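Local atomic coordinates of malate synthase (Haloferax volcanii, PDB entry 3OYZ), a protein that catalyses the magnesium-dependent Claisen condensation of acetyl-CoA with glyoxylate, followed by hydrolysis of malyl-CoA to malate and CoA, in the glyoxylate cycle. Residues A[121-126]-A[156-161]; A[188-193]-A[211-216]; A[204-209]-A[231-236]; A[225-230]-A[251-256]. All blocks are in the same frame, centred on the assembly; numbering follows the deposited sequence. Where two conformers were deposited one is given.

Interaction 1: residues A[121-126]-A[156-161]; sequences IPEVGG and IIESGE. With MG (magnesium ion), chain D; PYR (pyruvic acid), chain C.
E158 stands between the magnesium ion and residues 121-126. Its OE2 binds the ion at 2.1 Å, beside pyruvate O and O3, waters 4 and 5 and D192. OE1 uses its anti lone pair, pointing away from OE2, to accept a bond from E123 N (2.9 Å, 140° at the hydrogen), and metal-bound water 4 lies close to OE1 and may donate to it; backbone and metal together thus fix the carboxylate's rotation. The E158 chain leaves with CG between N and the carbonyl carbon (chi1 57°) and then runs extended to the ion. The E123 carboxylate stacks on that of E158, the planes 27° apart and the OE1 atoms of E123 and E158 4.1 Å apart, a like-charge pair that R89 probably eases through its salt bridge to E123 OE2. Water 1 donates to E123 OE2 and E158 O. Were E123 cut back to alanine, R89 would probably lose its carboxylate mate and water 1 one acceptor. Further out, S159 OG donates to V124 O (3.2 Å) in the carbonyl plane while also capping A162 N, and water 2 ties V124 O to I156 O and E158 N. The neighbouring parallel strands 118-121 and 152-157 are joined by I156 N to I121 O (2.9 Å); helix 127-143 covers V124 and I157, and helix 190-197 packs on E123 and S159.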
# COMPACT_ATOMS: atom_id res chain seq x y z
N ILE A 121 -4.43 -23.87 -5.29
CA ILE A 121 -5.65 -23.39 -5.93
C ILE A 121 -5.48 -21.98 -6.48
O ILE A 121 -5.28 -20.97 -5.75
CB ILE A 121 -6.87 -23.48 -4.91
CG1 ILE A 121 -6.90 -24.83 -4.18
CG2 ILE A 121 -8.26 -23.12 -5.51
CD1 ILE A 121 -7.06 -26.10 -5.11
N PRO A 122 -5.64 -21.91 -7.81
CA PRO A 122 -5.46 -20.66 -8.47
C PRO A 122 -6.80 -19.90 -8.54
O PRO A 122 -7.86 -20.45 -8.34
CB PRO A 122 -5.07 -21.11 -9.88
CG PRO A 122 -6.04 -22.29 -10.10
CD PRO A 122 -5.83 -23.02 -8.78
N GLU A 123 -6.72 -18.64 -8.88
CA GLU A 123 -7.85 -17.78 -9.27
C GLU A 123 -8.96 -17.63 -8.18
O GLU A 123 -10.12 -17.48 -8.57
CB GLU A 123 -8.45 -18.29 -10.60
CG GLU A 123 -7.52 -18.20 -11.81
CD GLU A 123 -7.42 -16.79 -12.32
OE1 GLU A 123 -6.79 -16.62 -13.35
OE2 GLU A 123 -7.87 -15.80 -11.69
N VAL A 124 -8.63 -17.75 -6.89
CA VAL A 124 -9.62 -17.67 -5.83
C VAL A 124 -10.16 -16.20 -5.84
O VAL A 124 -9.53 -15.29 -6.41
CB VAL A 124 -9.04 -18.14 -4.49
CG1 VAL A 124 -8.66 -19.69 -4.50
CG2 VAL A 124 -7.86 -17.26 -4.06
N GLY A 125 -11.34 -15.98 -5.28
CA GLY A 125 -11.96 -14.65 -5.24
C GLY A 125 -12.06 -14.22 -3.78
O GLY A 125 -11.04 -14.31 -3.08
N GLY A 126 -13.25 -13.81 -3.33
CA GLY A 126 -13.46 -13.44 -1.90
C GLY A 126 -13.46 -14.65 -0.99
O GLY A 126 -13.41 -15.81 -1.47
N ILE A 156 -3.36 -19.05 -4.88
CA ILE A 156 -2.70 -18.02 -5.63
C ILE A 156 -3.54 -16.71 -5.55
O ILE A 156 -4.73 -16.77 -5.84
CB ILE A 156 -2.69 -18.37 -7.14
CG1 ILE A 156 -1.95 -19.70 -7.43
CG2 ILE A 156 -1.85 -17.27 -7.85
CD1 ILE A 156 -0.66 -19.90 -6.75
N ILE A 157 -2.97 -15.58 -5.11
CA ILE A 157 -3.65 -14.26 -4.96
C ILE A 157 -3.43 -13.61 -6.29
O ILE A 157 -2.32 -13.14 -6.59
CB ILE A 157 -2.95 -13.38 -3.84
CG1 ILE A 157 -2.90 -14.18 -2.49
CG2 ILE A 157 -3.77 -12.05 -3.69
CD1 ILE A 157 -4.28 -14.74 -1.97
N GLU A 158 -4.46 -13.64 -7.14
CA GLU A 158 -4.25 -13.08 -8.47
C GLU A 158 -5.50 -12.38 -8.94
O GLU A 158 -5.78 -12.30 -10.15
CB GLU A 158 -3.82 -14.16 -9.49
CG GLU A 158 -4.76 -15.31 -9.65
CD GLU A 158 -3.99 -16.47 -10.37
OE1 GLU A 158 -4.35 -17.63 -10.17
OE2 GLU A 158 -2.95 -16.24 -10.99
N SER A 159 -6.23 -11.83 -7.95
CA SER A 159 -7.31 -10.90 -8.24
C SER A 159 -7.40 -9.86 -7.09
O SER A 159 -7.00 -10.15 -5.95
CB SER A 159 -8.63 -11.66 -8.28
OG SER A 159 -9.15 -12.22 -7.08
N GLY A 160 -7.99 -8.72 -7.43
CA GLY A 160 -8.35 -7.71 -6.47
C GLY A 160 -9.20 -8.29 -5.33
O GLY A 160 -8.94 -7.99 -4.16
N GLU A 161 -10.15 -9.17 -5.62
CA GLU A 161 -11.06 -9.70 -4.59
C GLU A 161 -10.22 -10.56 -3.64
O GLU A 161 -10.53 -10.60 -2.45
CB GLU A 161 -12.19 -10.61 -5.15
CG GLU A 161 -13.28 -10.01 -5.98
CD GLU A 161 -14.36 -11.07 -6.38
OE1 GLU A 161 -14.21 -11.57 -7.52
OE2 GLU A 161 -15.27 -11.44 -5.57
MG MG D . -2.34 -17.16 -12.82
C PYR C . 0.08 -15.90 -12.49
O PYR C . -1.11 -15.69 -12.91
OXT PYR C . 0.93 -14.95 -12.30
CA PYR C . 0.39 -17.20 -12.09
O3 PYR C . -0.52 -18.13 -12.16
CB PYR C . 1.72 -17.51 -11.51
O HOH W 1 -7.42 -13.16 -12.14
O HOH W 2 -6.78 -15.17 -6.91
O HOH W 3 -15.40 -14.15 -5.44
O HOH W 4 -3.27 -18.85 -12.30
O HOH W 5 -1.58 -18.56 -14.57

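Interaction 2: residues A[188-193]-A[211-216]; sequences DGEVDY and ELRHNT. With MG (magnesium ion), chain D; PYR (pyruvic acid), chain C.
At the mouth of the TIM barrel, where strand 183-188 gives way to helix 190-197, D188 meets L212 and T216 of helix 210-223. D188 OD1 lies 2.7 Å from T216 OG1, the two side chains approaching from opposite directions. That hydroxyl also sits 2.8 Å from L212 O one turn back, so its single proton has two acceptors within reach. The other carboxylate oxygen, D188 OD2, rests against R213 CA and CG. L212 wedges between D188 and Y193: with CG anti to the backbone N (chi1 173°), its CD2 stands over the centre of one face of the Y193 ring, 3.8 Å from the centroid and 10° off the normal, a CH-pi contact, while CD1 lies 3.6 Å from D188 OD1. E190 OE2 touches the aliphatic part of R213, CG at 3.6 Å. The charged ends of these two side chains have other partners: R244 for E190, D247 and N248 for R213. Y193 OH is bonded to E163. G189 takes the N-cap position, and the first turn beyond it cradles the pyruvate carboxylate. V191 N donates to pyruvate OXT (2.8 Å). D192 N donates to pyruvate O (2.9 Å), while D192 OD2 binds the magnesium ion at 1.9 Å. The positive end of the helix dipole probably adds to this hold. A helix N-terminus and a carboxylate-held magnesium at the C-terminal end of the barrel strands thus form the keto-acid site, consistent with membership of the HpcH/HpaI aldolase family.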
# COMPACT_ATOMS: atom_id res chain seq x y z
N ASP A 188 1.56 -14.81 -4.53
CA ASP A 188 1.10 -13.87 -5.54
C ASP A 188 1.18 -14.43 -6.96
O ASP A 188 2.16 -15.11 -7.29
CB ASP A 188 1.92 -12.59 -5.48
CG ASP A 188 1.56 -11.79 -4.24
OD1 ASP A 188 0.40 -11.98 -3.82
OD2 ASP A 188 2.38 -11.08 -3.68
N GLY A 189 0.19 -14.07 -7.77
CA GLY A 189 0.21 -14.41 -9.18
C GLY A 189 0.19 -13.14 -9.99
O GLY A 189 -0.84 -12.78 -10.50
N GLU A 190 1.34 -12.52 -10.18
CA GLU A 190 1.39 -11.19 -10.79
C GLU A 190 0.83 -11.13 -12.20
O GLU A 190 0.36 -10.06 -12.61
CB GLU A 190 2.78 -10.56 -10.74
CG GLU A 190 3.11 -9.78 -9.47
CD GLU A 190 3.75 -10.63 -8.37
OE1 GLU A 190 3.59 -11.86 -8.49
OE2 GLU A 190 4.32 -10.09 -7.39
N VAL A 191 0.82 -12.25 -12.92
CA VAL A 191 0.47 -12.21 -14.34
C VAL A 191 -1.05 -12.10 -14.46
O VAL A 191 -1.56 -11.15 -15.06
CB VAL A 191 1.02 -13.39 -15.15
CG1 VAL A 191 0.77 -13.06 -16.62
CG2 VAL A 191 2.51 -13.51 -14.93
N ASP A 192 -1.78 -13.07 -13.92
CA ASP A 192 -3.23 -12.95 -13.92
C ASP A 192 -3.71 -11.74 -13.08
O ASP A 192 -4.75 -11.14 -13.40
CB ASP A 192 -3.82 -14.22 -13.35
CG ASP A 192 -3.94 -15.33 -14.42
OD1 ASP A 192 -4.42 -14.95 -15.50
OD2 ASP A 192 -3.50 -16.48 -14.16
N TYR A 193 -2.92 -11.32 -12.10
CA TYR A 193 -3.33 -10.15 -11.32
C TYR A 193 -3.26 -8.91 -12.17
O TYR A 193 -4.17 -8.08 -12.16
CB TYR A 193 -2.37 -10.03 -10.14
CG TYR A 193 -2.69 -8.88 -9.19
CD1 TYR A 193 -3.68 -9.02 -8.23
CD2 TYR A 193 -1.96 -7.68 -9.25
CE1 TYR A 193 -3.96 -7.93 -7.32
CE2 TYR A 193 -2.21 -6.65 -8.36
CZ TYR A 193 -3.17 -6.80 -7.37
OH TYR A 193 -3.35 -5.68 -6.57
N GLU A 211 2.67 -2.99 -3.52
CA GLU A 211 1.59 -3.09 -2.51
C GLU A 211 0.95 -4.46 -2.43
O GLU A 211 0.62 -4.91 -1.32
CB GLU A 211 0.44 -2.08 -2.72
CG GLU A 211 0.94 -0.62 -2.73
CD GLU A 211 1.46 -0.14 -4.10
OE1 GLU A 211 1.57 -0.95 -5.07
OE2 GLU A 211 1.82 1.07 -4.18
N LEU A 212 0.81 -5.13 -3.58
CA LEU A 212 0.31 -6.49 -3.53
C LEU A 212 1.20 -7.37 -2.65
O LEU A 212 0.69 -8.14 -1.86
CB LEU A 212 0.17 -7.11 -4.92
CG LEU A 212 -0.18 -8.57 -4.97
CD1 LEU A 212 -1.52 -9.00 -4.31
CD2 LEU A 212 0.02 -9.19 -6.37
N ARG A 213 2.51 -7.25 -2.83
CA ARG A 213 3.47 -8.08 -2.12
C ARG A 213 3.50 -7.70 -0.65
O ARG A 213 3.45 -8.60 0.18
CB ARG A 213 4.85 -7.88 -2.79
CG ARG A 213 4.95 -8.51 -4.20
CD ARG A 213 6.43 -8.42 -4.68
NE ARG A 213 6.66 -7.13 -5.30
CZ ARG A 213 7.71 -6.33 -5.15
NH1 ARG A 213 8.79 -6.63 -4.42
NH2 ARG A 213 7.68 -5.21 -5.87
N HIS A 214 3.42 -6.40 -0.36
CA HIS A 214 3.22 -5.95 1.00
C HIS A 214 1.99 -6.58 1.67
O HIS A 214 2.08 -7.16 2.77
CB HIS A 214 3.13 -4.42 1.16
CG HIS A 214 2.84 -3.99 2.57
ND1 HIS A 214 3.85 -3.77 3.50
CD2 HIS A 214 1.68 -3.80 3.22
CE1 HIS A 214 3.30 -3.36 4.63
NE2 HIS A 214 1.99 -3.40 4.51
N ASN A 215 0.85 -6.47 1.01
CA ASN A 215 -0.41 -7.06 1.54
C ASN A 215 -0.44 -8.57 1.68
O ASN A 215 -1.06 -9.06 2.63
CB ASN A 215 -1.57 -6.57 0.68
CG ASN A 215 -1.71 -5.03 0.73
OD1 ASN A 215 -1.10 -4.34 1.57
ND2 ASN A 215 -2.32 -4.50 -0.31
N THR A 216 0.28 -9.29 0.80
CA THR A 216 0.30 -10.76 0.86
C THR A 216 1.25 -11.16 2.00
O THR A 216 0.94 -11.98 2.83
CB THR A 216 0.86 -11.29 -0.44
OG1 THR A 216 -0.04 -10.78 -1.45
CG2 THR A 216 0.84 -12.89 -0.38
MG MG D . -2.34 -17.16 -12.82
C PYR C . 0.08 -15.90 -12.49
O PYR C . -1.11 -15.69 -12.91
OXT PYR C . 0.93 -14.95 -12.30
CA PYR C . 0.39 -17.20 -12.09
O3 PYR C . -0.52 -18.13 -12.16
CB PYR C . 1.72 -17.51 -11.51
O HOH W 5 -1.58 -18.56 -14.57
O HOH W 4 -3.27 -18.85 -12.30

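Interaction 3: residues A[204-209]-A[231-236]. With ACO (acetyl coenzyme *a), chain B; PYR (pyruvic acid), chain C.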
# COMPACT_ATOMS: atom_id res chain seq x y z
N GLY A 204 5.22 -4.05 -21.87
CA GLY A 204 4.47 -5.30 -21.81
C GLY A 204 5.02 -6.12 -20.68
O GLY A 204 4.39 -7.09 -20.32
N GLU A 205 6.12 -5.73 -20.05
CA GLU A 205 6.62 -6.47 -18.88
C GLU A 205 5.65 -6.24 -17.68
O GLU A 205 4.91 -5.24 -17.65
CB GLU A 205 8.02 -5.99 -18.47
CG GLU A 205 9.21 -6.36 -19.40
CD GLU A 205 9.26 -7.81 -19.98
OE1 GLU A 205 9.36 -8.82 -19.25
OE2 GLU A 205 9.23 -7.95 -21.23
N LEU A 206 5.69 -7.16 -16.71
CA LEU A 206 4.85 -7.06 -15.51
C LEU A 206 5.16 -5.80 -14.71
O LEU A 206 6.33 -5.48 -14.47
CB LEU A 206 5.12 -8.26 -14.62
CG LEU A 206 4.67 -9.60 -15.16
CD1 LEU A 206 5.02 -10.62 -14.04
CD2 LEU A 206 3.17 -9.66 -15.43
N PRO A 207 4.11 -5.06 -14.27
CA PRO A 207 4.39 -4.09 -13.22
C PRO A 207 4.99 -4.79 -11.97
O PRO A 207 4.82 -5.97 -11.72
CB PRO A 207 2.98 -3.56 -12.83
CG PRO A 207 2.08 -4.00 -13.89
CD PRO A 207 2.69 -5.24 -14.57
N ALA A 208 5.62 -4.03 -11.09
CA ALA A 208 6.24 -4.56 -9.89
C ALA A 208 5.29 -4.84 -8.70
O ALA A 208 5.62 -5.65 -7.81
CB ALA A 208 7.39 -3.60 -9.50
N TRP A 209 4.11 -4.20 -8.70
CA TRP A 209 3.06 -4.34 -7.64
C TRP A 209 3.61 -4.45 -6.22
O TRP A 209 3.32 -5.41 -5.50
CB TRP A 209 2.26 -5.62 -7.94
CG TRP A 209 1.57 -5.62 -9.26
CD1 TRP A 209 1.75 -6.48 -10.30
CD2 TRP A 209 0.47 -4.78 -9.59
NE1 TRP A 209 0.83 -6.19 -11.27
CE2 TRP A 209 0.02 -5.16 -10.86
CE3 TRP A 209 -0.21 -3.76 -8.89
CZ2 TRP A 209 -1.05 -4.51 -11.51
CZ3 TRP A 209 -1.32 -3.15 -9.51
CH2 TRP A 209 -1.70 -3.52 -10.83
N PRO A 231 5.71 -15.26 -10.40
CA PRO A 231 6.80 -15.65 -11.31
C PRO A 231 7.58 -14.47 -11.88
O PRO A 231 7.06 -13.36 -12.10
CB PRO A 231 6.08 -16.46 -12.38
CG PRO A 231 4.69 -15.91 -12.35
CD PRO A 231 4.41 -15.75 -10.88
N TYR A 232 8.88 -14.68 -12.01
CA TYR A 232 9.74 -13.66 -12.59
C TYR A 232 10.01 -14.15 -14.02
O TYR A 232 10.84 -15.07 -14.21
CB TYR A 232 11.00 -13.56 -11.74
CG TYR A 232 11.87 -12.43 -12.22
CD1 TYR A 232 11.67 -11.14 -11.73
CD2 TYR A 232 12.89 -12.65 -13.17
CE1 TYR A 232 12.41 -10.08 -12.20
CE2 TYR A 232 13.69 -11.60 -13.63
CZ TYR A 232 13.45 -10.33 -13.11
OH TYR A 232 14.14 -9.23 -13.53
N ASP A 233 9.21 -13.68 -14.97
CA ASP A 233 9.12 -14.41 -16.25
C ASP A 233 10.25 -14.07 -17.23
O ASP A 233 10.36 -14.74 -18.25
CB ASP A 233 7.75 -14.28 -16.95
CG ASP A 233 7.23 -12.82 -17.03
OD1 ASP A 233 8.01 -11.87 -16.76
OD2 ASP A 233 6.03 -12.59 -17.34
N ASP A 234 11.07 -13.04 -16.99
CA ASP A 234 12.35 -12.90 -17.72
C ASP A 234 13.37 -13.92 -17.25
O ASP A 234 14.29 -13.56 -16.50
CB ASP A 234 12.92 -11.50 -17.48
CG ASP A 234 12.04 -10.41 -18.09
OD1 ASP A 234 11.13 -10.76 -18.87
OD2 ASP A 234 12.20 -9.20 -17.80
N ILE A 235 13.14 -15.19 -17.60
CA ILE A 235 13.80 -16.33 -16.96
C ILE A 235 15.33 -16.31 -17.10
O ILE A 235 16.03 -16.91 -16.29
CB ILE A 235 13.26 -17.67 -17.47
CG1 ILE A 235 13.23 -17.65 -19.00
CG2 ILE A 235 11.79 -17.86 -17.06
CD1 ILE A 235 12.75 -18.99 -19.62
N ARG A 236 15.86 -15.60 -18.08
CA ARG A 236 17.34 -15.59 -18.24
C ARG A 236 18.03 -14.47 -17.45
O ARG A 236 19.26 -14.50 -17.33
CB ARG A 236 17.81 -15.45 -19.69
CG ARG A 236 16.99 -16.21 -20.75
CD ARG A 236 16.93 -17.71 -20.50
NE ARG A 236 16.10 -18.32 -21.55
CZ ARG A 236 15.70 -19.58 -21.59
NH1 ARG A 236 15.97 -20.42 -20.61
NH2 ARG A 236 14.96 -20.00 -22.61
N1A ACO B . 10.14 -28.29 -14.82
C2A ACO B . 10.88 -29.37 -15.14
N3A ACO B . 11.92 -29.26 -15.99
C4A ACO B . 12.26 -28.09 -16.60
C5A ACO B . 11.45 -26.89 -16.26
C6A ACO B . 10.31 -27.06 -15.34
N6A ACO B . 9.57 -25.95 -15.10
N7A ACO B . 11.95 -25.86 -16.95
C8A ACO B . 12.97 -26.35 -17.70
N9A ACO B . 13.19 -27.64 -17.45
C1B ACO B . 14.28 -28.45 -18.10
C2B ACO B . 14.38 -27.99 -19.55
O2B ACO B . 13.44 -28.72 -20.33
C3B ACO B . 15.83 -28.28 -19.89
O3B ACO B . 15.83 -29.69 -20.10
P3B ACO B . 16.92 -30.55 -21.00
O7A ACO B . 17.74 -31.13 -19.86
O8A ACO B . 17.53 -29.44 -21.84
O9A ACO B . 16.13 -31.53 -21.83
C4B ACO B . 16.54 -27.95 -18.58
O4B ACO B . 15.58 -28.20 -17.54
C5B ACO B . 16.94 -26.48 -18.51
O5B ACO B . 15.88 -25.73 -19.11
P1A ACO B . 16.03 -24.18 -19.49
O1A ACO B . 16.99 -23.91 -20.61
O2A ACO B . 16.40 -23.53 -18.19
O3A ACO B . 14.62 -23.59 -19.96
P2A ACO B . 13.99 -23.92 -21.40
O4A ACO B . 14.26 -25.39 -21.44
O5A ACO B . 14.37 -22.78 -22.32
O6A ACO B . 12.38 -23.71 -21.25
CBP ACO B . 10.30 -22.82 -20.29
CCP ACO B . 11.75 -22.54 -20.71
CDP ACO B . 9.47 -23.30 -21.48
CEP ACO B . 9.71 -21.50 -19.83
CAP ACO B . 10.20 -23.91 -19.21
OAP ACO B . 11.18 -23.54 -18.25
C9P ACO B . 8.85 -23.98 -18.52
O9P ACO B . 7.87 -24.43 -19.12
N8P ACO B . 8.80 -23.50 -17.26
C7P ACO B . 7.54 -23.56 -16.53
C6P ACO B . 6.51 -22.52 -17.01
C5P ACO B . 5.41 -22.55 -15.97
O5P ACO B . 5.50 -23.30 -15.00
N4P ACO B . 4.41 -21.69 -16.17
C3P ACO B . 3.28 -21.52 -15.27
C2P ACO B . 3.70 -20.89 -13.94
S1P ACO B . 3.52 -19.18 -14.34
C ACO B . 1.90 -18.74 -14.25
O ACO B . 0.98 -19.54 -14.25
CH3 ACO B . 1.60 -17.27 -14.23
C PYR C . 0.08 -15.90 -12.49
O PYR C . -1.11 -15.69 -12.91
OXT PYR C . 0.93 -14.95 -12.30
CA PYR C . 0.39 -17.20 -12.09
O3 PYR C . -0.52 -18.13 -12.16
CB PYR C . 1.72 -17.51 -11.51
O HOH W 6 7.56 -9.23 -17.23
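E205 bends at chi2 (-42°), which turns its carboxylate so that OE1 stands 2.7 Å from D234 OD1; D234, with CG beside its backbone N, extends to meet it. E205 lies in the loop between helices 190-197 and 210-223 of the TIM barrel, D234 in the loop between strand 226-229 and helix 238-249, where it is the centre of an inverse gamma turn. The two carboxylate planes are turned 48° against each other. Oxygens so close suggest that an acid group probably holds a proton. Water 6 ties the loops together as well, donating to E205 OE1 and D233 OD1 and accepting from L206 N. D233 has a second role, its OD2 in a salt bridge with R385 of strand 382-387, while L206 CG packs on that same OD2 at 3.9 Å. Shortening E205 to a serine removes the oxygen that faces D234, and is likely to leave D234 without its partner across the contact and water 6 with one acceptor fewer. Further along, residues 231-236 line the substrate pocket. P231 CD lies 3.3 Å from pyruvate CB, and P231 CG is 3.9 Å from CH3 of the acetyl-CoA. I235 CD1 sits over one face of the R236 guanidinium, whose NE pairs with D384. At the edge of that group R236 NH2 donates to the pantetheine-side phosphate oxygen O5A of acetyl-CoA (2.9 Å, 165°), and NH1 adds a weak bond to the same atom.

Interaction 4: residues A[225-230]-A[251-256]; sequences CVAVDG and KGMLGI. With K (potassium ion), chain F.
G255 O is approached twice from the neighbouring strand: D229 N donates to it (2.9 Å, 168°), coming from above the carbonyl plane, and V228 CA adds a CH...O contact at 3.4 Å. Next to this bond D229 and I256 form a parallel bridge, their side chains on one face, where I256 CG1 lies 4.0 Å from D229 CB. M253 lies across strand 226-229 with CG anti to its backbone N (chi1 179°), its SD 3.4 Å from D229 CB and its CE 3.9 Å from A227 CB. The two strands, 226-229 and 255-258, belong to a beta-alpha-beta crossover through helix 238-249, one unit of the TIM barrel, and that helix covers I256. The D229 carboxylate serves both its own turn and the helix: OD1 accepts from G230 N (2.8 Å), met from above the carboxylate plane, and OD2 pairs with R244 and N248. Where the strands diverge, water 7 donates to A227 O and accepts from L254 N. G252, with positive phi, closes helix 238-249 in a Schellman motif. Its O binds a potassium ion at 2.9 Å, along with S217, S221 and M197 O of the third subunit.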
# COMPACT_ATOMS: atom_id res chain seq x y z
N CYS A 225 0.27 -17.98 7.84
CA CYS A 225 0.51 -18.60 6.52
C CYS A 225 1.92 -18.18 6.11
O CYS A 225 2.57 -17.47 6.88
CB CYS A 225 -0.54 -18.15 5.49
SG CYS A 225 -2.14 -18.82 5.88
N VAL A 226 2.40 -18.59 4.94
CA VAL A 226 3.72 -18.17 4.48
C VAL A 226 3.54 -17.48 3.14
O VAL A 226 2.87 -18.10 2.30
CB VAL A 226 4.57 -19.43 4.27
CG1 VAL A 226 5.97 -19.06 3.67
CG2 VAL A 226 4.70 -20.06 5.63
N ALA A 227 4.17 -16.32 2.92
CA ALA A 227 3.96 -15.49 1.73
C ALA A 227 5.05 -15.85 0.72
O ALA A 227 6.20 -15.98 1.14
CB ALA A 227 4.11 -13.98 2.06
N VAL A 228 4.72 -16.02 -0.56
CA VAL A 228 5.63 -16.35 -1.67
C VAL A 228 5.28 -15.39 -2.80
O VAL A 228 4.13 -15.20 -3.15
CB VAL A 228 5.37 -17.84 -2.18
CG1 VAL A 228 6.23 -18.25 -3.39
CG2 VAL A 228 5.51 -18.85 -1.01
N ASP A 229 6.28 -14.83 -3.47
CA ASP A 229 6.10 -14.04 -4.68
C ASP A 229 5.84 -14.88 -5.94
O ASP A 229 6.16 -16.10 -5.99
CB ASP A 229 7.25 -13.05 -4.85
CG ASP A 229 6.87 -11.89 -5.79
OD1 ASP A 229 5.66 -11.58 -5.97
OD2 ASP A 229 7.77 -11.25 -6.37
N GLY A 230 5.34 -14.19 -6.97
CA GLY A 230 4.86 -14.81 -8.18
C GLY A 230 6.02 -14.91 -9.15
O GLY A 230 7.16 -14.62 -8.78
N LYS A 251 10.23 -6.89 2.37
CA LYS A 251 8.79 -6.84 2.65
C LYS A 251 8.39 -8.03 3.51
O LYS A 251 7.24 -8.16 3.90
CB LYS A 251 7.96 -6.89 1.35
CG LYS A 251 8.27 -5.76 0.35
CD LYS A 251 7.42 -5.86 -0.91
CE LYS A 251 7.36 -4.56 -1.70
NZ LYS A 251 8.51 -3.63 -1.61
N GLY A 252 9.32 -8.94 3.81
CA GLY A 252 8.98 -10.13 4.59
C GLY A 252 8.42 -11.26 3.71
O GLY A 252 7.82 -12.22 4.19
N MET A 253 8.56 -11.13 2.40
CA MET A 253 8.14 -12.19 1.50
C MET A 253 9.39 -13.00 1.08
O MET A 253 10.17 -12.58 0.23
CB MET A 253 7.45 -11.58 0.28
CG MET A 253 6.97 -12.54 -0.79
SD MET A 253 6.01 -11.57 -2.05
CE MET A 253 4.46 -11.87 -1.19
N LEU A 254 9.64 -14.10 1.76
CA LEU A 254 11.00 -14.69 1.70
C LEU A 254 11.04 -15.81 0.68
O LEU A 254 12.10 -16.40 0.46
CB LEU A 254 11.41 -15.22 3.08
CG LEU A 254 11.39 -14.23 4.24
CD1 LEU A 254 11.84 -14.81 5.60
CD2 LEU A 254 12.12 -12.88 3.98
N GLY A 255 9.90 -16.19 0.10
CA GLY A 255 9.87 -17.21 -0.93
C GLY A 255 9.53 -16.65 -2.29
O GLY A 255 8.91 -15.57 -2.37
N ILE A 256 9.88 -17.35 -3.36
CA ILE A 256 9.58 -16.82 -4.69
C ILE A 256 9.26 -17.96 -5.61
O ILE A 256 9.73 -19.05 -5.38
CB ILE A 256 10.68 -15.86 -5.28
CG1 ILE A 256 10.19 -15.18 -6.58
CG2 ILE A 256 12.03 -16.67 -5.48
CD1 ILE A 256 11.01 -13.94 -7.01
K K F . 5.54 -12.09 6.05
O HOH W 7 7.83 -15.81 3.28

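Strands 118-121, 152-157, 183-188, 226-229 and 255-258 lie side by side in the parallel sheet of the barrel, and the four contacts follow them. Interaction 1 comes first along the chain; interactions 2 and 3 interleave their segments, as do 3 and 4. Interaction 2 is the hub: its centre is about 10 Å from those of interactions 1 and 4 and about 12 Å from that of interaction 3, and it touches all three. Interactions 1 and 3 lie about 19 Å apart, centre to centre, without touching, yet both reach the pyruvate. Magnesium is shared by interactions 1 and 2, so successive strand ends jointly build one active site.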